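Local coordinates for HP0958 (PDB 3NA7), which probably acts in flagellar biogenesis as an export chaperone and post-transcriptional regulator, pairing a coiled-coil hairpin with a zinc ribbon, at residues 205-217 with 225-237. Sequence-based numbering, arbitrary orientation.
With ZN (zinc ion), chain B.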
# COMPACT_ATOMS: atom_id res chain seq x y z
N PHE A 205 12.14 -16.77 25.11
CA PHE A 205 13.24 -17.68 24.71
C PHE A 205 14.50 -17.56 25.54
O PHE A 205 15.55 -18.01 25.14
CB PHE A 205 13.54 -17.59 23.21
CG PHE A 205 12.31 -17.66 22.35
CD1 PHE A 205 11.67 -16.51 21.93
CD2 PHE A 205 11.79 -18.90 21.96
CE1 PHE A 205 10.52 -16.57 21.15
CE2 PHE A 205 10.64 -18.97 21.17
CZ PHE A 205 10.01 -17.80 20.76
N ILE A 206 14.37 -16.98 26.73
CA ILE A 206 15.50 -16.86 27.64
C ILE A 206 15.47 -18.04 28.61
O ILE A 206 14.41 -18.38 29.13
CB ILE A 206 15.45 -15.50 28.38
CG1 ILE A 206 15.46 -14.36 27.35
CG2 ILE A 206 16.60 -15.38 29.38
CD1 ILE A 206 14.92 -13.05 27.88
N ARG A 207 16.61 -18.67 28.82
CA ARG A 207 16.67 -19.94 29.55
C ARG A 207 16.15 -19.78 30.98
O ARG A 207 16.51 -18.83 31.67
CB ARG A 207 18.10 -20.48 29.57
CG ARG A 207 18.20 -22.00 29.60
CD ARG A 207 18.27 -22.60 28.17
NE ARG A 207 19.58 -23.15 27.79
CZ ARG A 207 20.35 -23.93 28.56
NH1 ARG A 207 19.97 -24.28 29.78
NH2 ARG A 207 21.51 -24.37 28.09
N LEU A 208 15.29 -20.69 31.41
CA LEU A 208 14.73 -20.64 32.77
C LEU A 208 15.70 -21.34 33.71
O LEU A 208 16.26 -22.36 33.34
CB LEU A 208 13.37 -21.34 32.80
CG LEU A 208 12.30 -20.70 31.89
CD1 LEU A 208 11.25 -21.71 31.40
CD2 LEU A 208 11.65 -19.53 32.59
N ASN A 209 15.90 -20.79 34.91
CA ASN A 209 16.81 -21.41 35.87
C ASN A 209 16.23 -22.70 36.45
O ASN A 209 15.05 -23.02 36.25
CB ASN A 209 17.30 -20.43 36.95
CG ASN A 209 16.21 -20.05 37.98
OD1 ASN A 209 15.13 -20.65 38.03
ND2 ASN A 209 16.51 -19.06 38.80
N ASP A 210 17.06 -23.45 37.15
CA ASP A 210 16.66 -24.77 37.59
C ASP A 210 15.42 -24.71 38.47
O ASP A 210 14.48 -25.49 38.28
CB ASP A 210 17.82 -25.48 38.29
CG ASP A 210 18.89 -25.96 37.31
OD1 ASP A 210 18.58 -26.12 36.10
OD2 ASP A 210 20.03 -26.18 37.76
N LYS A 211 15.42 -23.76 39.40
CA LYS A 211 14.32 -23.59 40.36
C LYS A 211 12.96 -23.44 39.67
O LYS A 211 11.98 -24.06 40.07
CB LYS A 211 14.59 -22.38 41.25
CG LYS A 211 13.95 -22.44 42.62
CD LYS A 211 14.02 -21.08 43.30
CE LYS A 211 13.95 -21.21 44.81
NZ LYS A 211 12.63 -21.73 45.28
N ILE A 212 12.91 -22.62 38.62
CA ILE A 212 11.65 -22.31 37.94
C ILE A 212 11.20 -23.44 37.02
O ILE A 212 10.01 -23.81 37.01
CB ILE A 212 11.72 -20.93 37.22
CG1 ILE A 212 11.50 -19.81 38.25
CG2 ILE A 212 10.68 -20.82 36.10
CD1 ILE A 212 12.50 -18.65 38.14
N TYR A 213 12.14 -24.02 36.27
CA TYR A 213 11.80 -25.12 35.38
C TYR A 213 11.21 -26.29 36.17
O TYR A 213 10.28 -26.95 35.72
CB TYR A 213 13.02 -25.56 34.55
CG TYR A 213 12.77 -26.77 33.67
CD1 TYR A 213 12.98 -28.07 34.16
CD2 TYR A 213 12.32 -26.63 32.36
CE1 TYR A 213 12.75 -29.19 33.36
CE2 TYR A 213 12.09 -27.74 31.55
CZ TYR A 213 12.31 -29.02 32.06
OH TYR A 213 12.09 -30.13 31.28
N THR A 214 11.75 -26.52 37.36
CA THR A 214 11.29 -27.59 38.23
C THR A 214 9.89 -27.25 38.74
O THR A 214 9.00 -28.10 38.72
CB THR A 214 12.26 -27.84 39.41
OG1 THR A 214 13.60 -27.91 38.91
CG2 THR A 214 11.94 -29.14 40.11
N GLU A 215 9.71 -25.99 39.15
CA GLU A 215 8.44 -25.49 39.67
C GLU A 215 7.31 -25.67 38.67
O GLU A 215 6.21 -26.05 39.06
CB GLU A 215 8.56 -24.01 40.04
CG GLU A 215 8.06 -23.67 41.44
CD GLU A 215 9.16 -23.79 42.49
OE1 GLU A 215 10.02 -22.88 42.55
OE2 GLU A 215 9.16 -24.78 43.26
N VAL A 216 7.57 -25.41 37.40
CA VAL A 216 6.55 -25.57 36.37
C VAL A 216 6.19 -27.04 36.20
O VAL A 216 5.01 -27.37 36.05
CB VAL A 216 6.97 -24.97 35.01
CG1 VAL A 216 5.89 -25.22 33.95
CG2 VAL A 216 7.27 -23.48 35.13
N LEU A 217 7.19 -27.92 36.22
CA LEU A 217 6.93 -29.33 35.95
C LEU A 217 6.39 -30.07 37.17
O LEU A 217 5.46 -30.86 37.06
CB LEU A 217 8.16 -30.05 35.38
CG LEU A 217 8.87 -29.50 34.14
CD1 LEU A 217 9.40 -30.62 33.33
CD2 LEU A 217 7.98 -28.63 33.26
N CYS A 225 6.57 -16.54 33.48
CA CYS A 225 7.97 -16.36 33.20
C CYS A 225 8.50 -15.15 33.95
O CYS A 225 7.88 -14.10 33.95
CB CYS A 225 8.20 -16.19 31.69
SG CYS A 225 9.86 -15.59 31.34
N PRO A 226 9.69 -15.29 34.56
CA PRO A 226 10.23 -14.18 35.34
C PRO A 226 10.89 -13.09 34.49
O PRO A 226 11.20 -12.01 35.01
CB PRO A 226 11.25 -14.87 36.25
CG PRO A 226 11.74 -16.04 35.43
CD PRO A 226 10.53 -16.50 34.63
N TYR A 227 11.10 -13.35 33.20
CA TYR A 227 11.70 -12.34 32.32
C TYR A 227 10.66 -11.48 31.61
O TYR A 227 10.89 -10.28 31.43
CB TYR A 227 12.65 -12.98 31.30
CG TYR A 227 13.50 -14.09 31.88
CD1 TYR A 227 14.39 -13.85 32.94
CD2 TYR A 227 13.41 -15.38 31.39
CE1 TYR A 227 15.17 -14.87 33.48
CE2 TYR A 227 14.19 -16.41 31.92
CZ TYR A 227 15.07 -16.15 32.96
OH TYR A 227 15.86 -17.16 33.48
N CYS A 228 9.53 -12.07 31.23
CA CYS A 228 8.56 -11.30 30.43
C CYS A 228 7.12 -11.28 30.95
O CYS A 228 6.35 -10.44 30.52
CB CYS A 228 8.54 -11.79 28.98
SG CYS A 228 7.85 -13.41 28.90
N GLY A 229 6.76 -12.20 31.83
CA GLY A 229 5.47 -12.11 32.52
C GLY A 229 4.42 -13.06 31.98
O GLY A 229 3.35 -13.19 32.56
N ARG A 230 4.73 -13.74 30.87
CA ARG A 230 3.81 -14.69 30.27
C ARG A 230 3.47 -15.87 31.21
O ARG A 230 4.25 -16.20 32.11
CB ARG A 230 4.42 -15.21 28.96
CG ARG A 230 4.51 -14.15 27.87
CD ARG A 230 5.18 -14.70 26.62
NE ARG A 230 5.01 -13.80 25.49
CZ ARG A 230 5.91 -12.89 25.12
NH1 ARG A 230 7.06 -12.77 25.78
NH2 ARG A 230 5.68 -12.12 24.07
N ILE A 231 2.31 -16.49 30.98
CA ILE A 231 1.96 -17.75 31.62
C ILE A 231 2.69 -18.92 30.93
O ILE A 231 2.71 -19.00 29.70
CB ILE A 231 0.45 -17.99 31.58
CG1 ILE A 231 -0.30 -16.91 32.36
CG2 ILE A 231 0.10 -19.38 32.14
CD1 ILE A 231 -1.76 -16.81 31.97
N LEU A 232 3.27 -19.80 31.75
CA LEU A 232 4.05 -20.96 31.29
C LEU A 232 3.46 -22.30 31.73
O LEU A 232 2.99 -22.43 32.87
CB LEU A 232 5.47 -20.90 31.85
CG LEU A 232 6.57 -20.18 31.08
CD1 LEU A 232 7.83 -20.18 31.93
CD2 LEU A 232 6.81 -20.85 29.75
N TYR A 233 3.48 -23.28 30.85
CA TYR A 233 3.12 -24.64 31.25
C TYR A 233 3.88 -25.72 30.48
O TYR A 233 4.24 -25.53 29.32
CB TYR A 233 1.61 -24.88 31.15
CG TYR A 233 1.05 -25.05 29.76
CD1 TYR A 233 0.64 -26.30 29.29
CD2 TYR A 233 0.90 -23.95 28.91
CE1 TYR A 233 0.11 -26.45 28.00
CE2 TYR A 233 0.37 -24.09 27.63
CZ TYR A 233 -0.02 -25.34 27.18
OH TYR A 233 -0.54 -25.44 25.91
N ALA A 234 4.14 -26.83 31.15
CA ALA A 234 4.69 -28.02 30.50
C ALA A 234 3.56 -28.78 29.83
O ALA A 234 2.57 -29.12 30.47
CB ALA A 234 5.36 -28.90 31.52
N GLU A 235 3.70 -29.03 28.53
CA GLU A 235 2.71 -29.84 27.80
C GLU A 235 2.58 -31.22 28.47
O GLU A 235 3.18 -32.20 28.01
CB GLU A 235 3.10 -29.97 26.32
CG GLU A 235 2.56 -28.85 25.41
CD GLU A 235 1.18 -29.15 24.84
OE1 GLU A 235 1.07 -29.30 23.60
OE2 GLU A 235 0.20 -29.25 25.62
N GLY A 236 1.82 -31.26 29.57
CA GLY A 236 1.67 -32.46 30.40
C GLY A 236 2.52 -32.49 31.66
O GLY A 236 3.71 -32.83 31.61
N ALA A 237 1.92 -32.15 32.81
CA ALA A 237 2.60 -32.20 34.12
C ALA A 237 1.65 -32.60 35.25
O ALA A 237 0.75 -31.84 35.62
CB ALA A 237 3.29 -30.88 34.42
ZN ZN B . 9.41 -15.30 28.91
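Tyr227, in the second zinc knuckle of this C4 zinc ribbon, lies with its ring between Ile206 and Pro226. Over one face sits Ile206 CG2, 3.8 Å from the Tyr227 ring centroid and 19° off its normal, a CH-pi contact. With chi1 of Ile206 at -58°, CG1 lies beside the backbone N and CG2 is left anti to it, over the ring. Pro226 CG lies over the centre of the opposite face. At the ring's edge Tyr227 OH donates to Arg207 O (2.5 Å), approaching 18° out of the carbonyl plane, and this bond together with the two covered faces should restrict rotation of the ring. Pro226 also touches the segment 205-217: Pro226 CD meets Leu208 CD2 at 3.8 Å, while the Pro226 and Ile212 side chains pass in opposite senses, with CG of the proline against CD1 of the isoleucine. Leu208 CD1 meets Leu232 CD1 tip to tip (3.8 Å), joining the loop before helix 210-218 to strand 231-233; Ile196 packs against both leucines. Further along the helix, Val216 CG1 rests on the backbone at the strand's end, 3.7 Å from Ala234 N. Asn209 caps the helix, its OD1 accepting from Ile212 N. Beside the tyrosine, Cys225 and Cys228 join Cys201 and Cys204 in binding the zinc ion, and Cys225 SG also accepts the backbone N-H of Tyr227 (N to SG 3.2 Å).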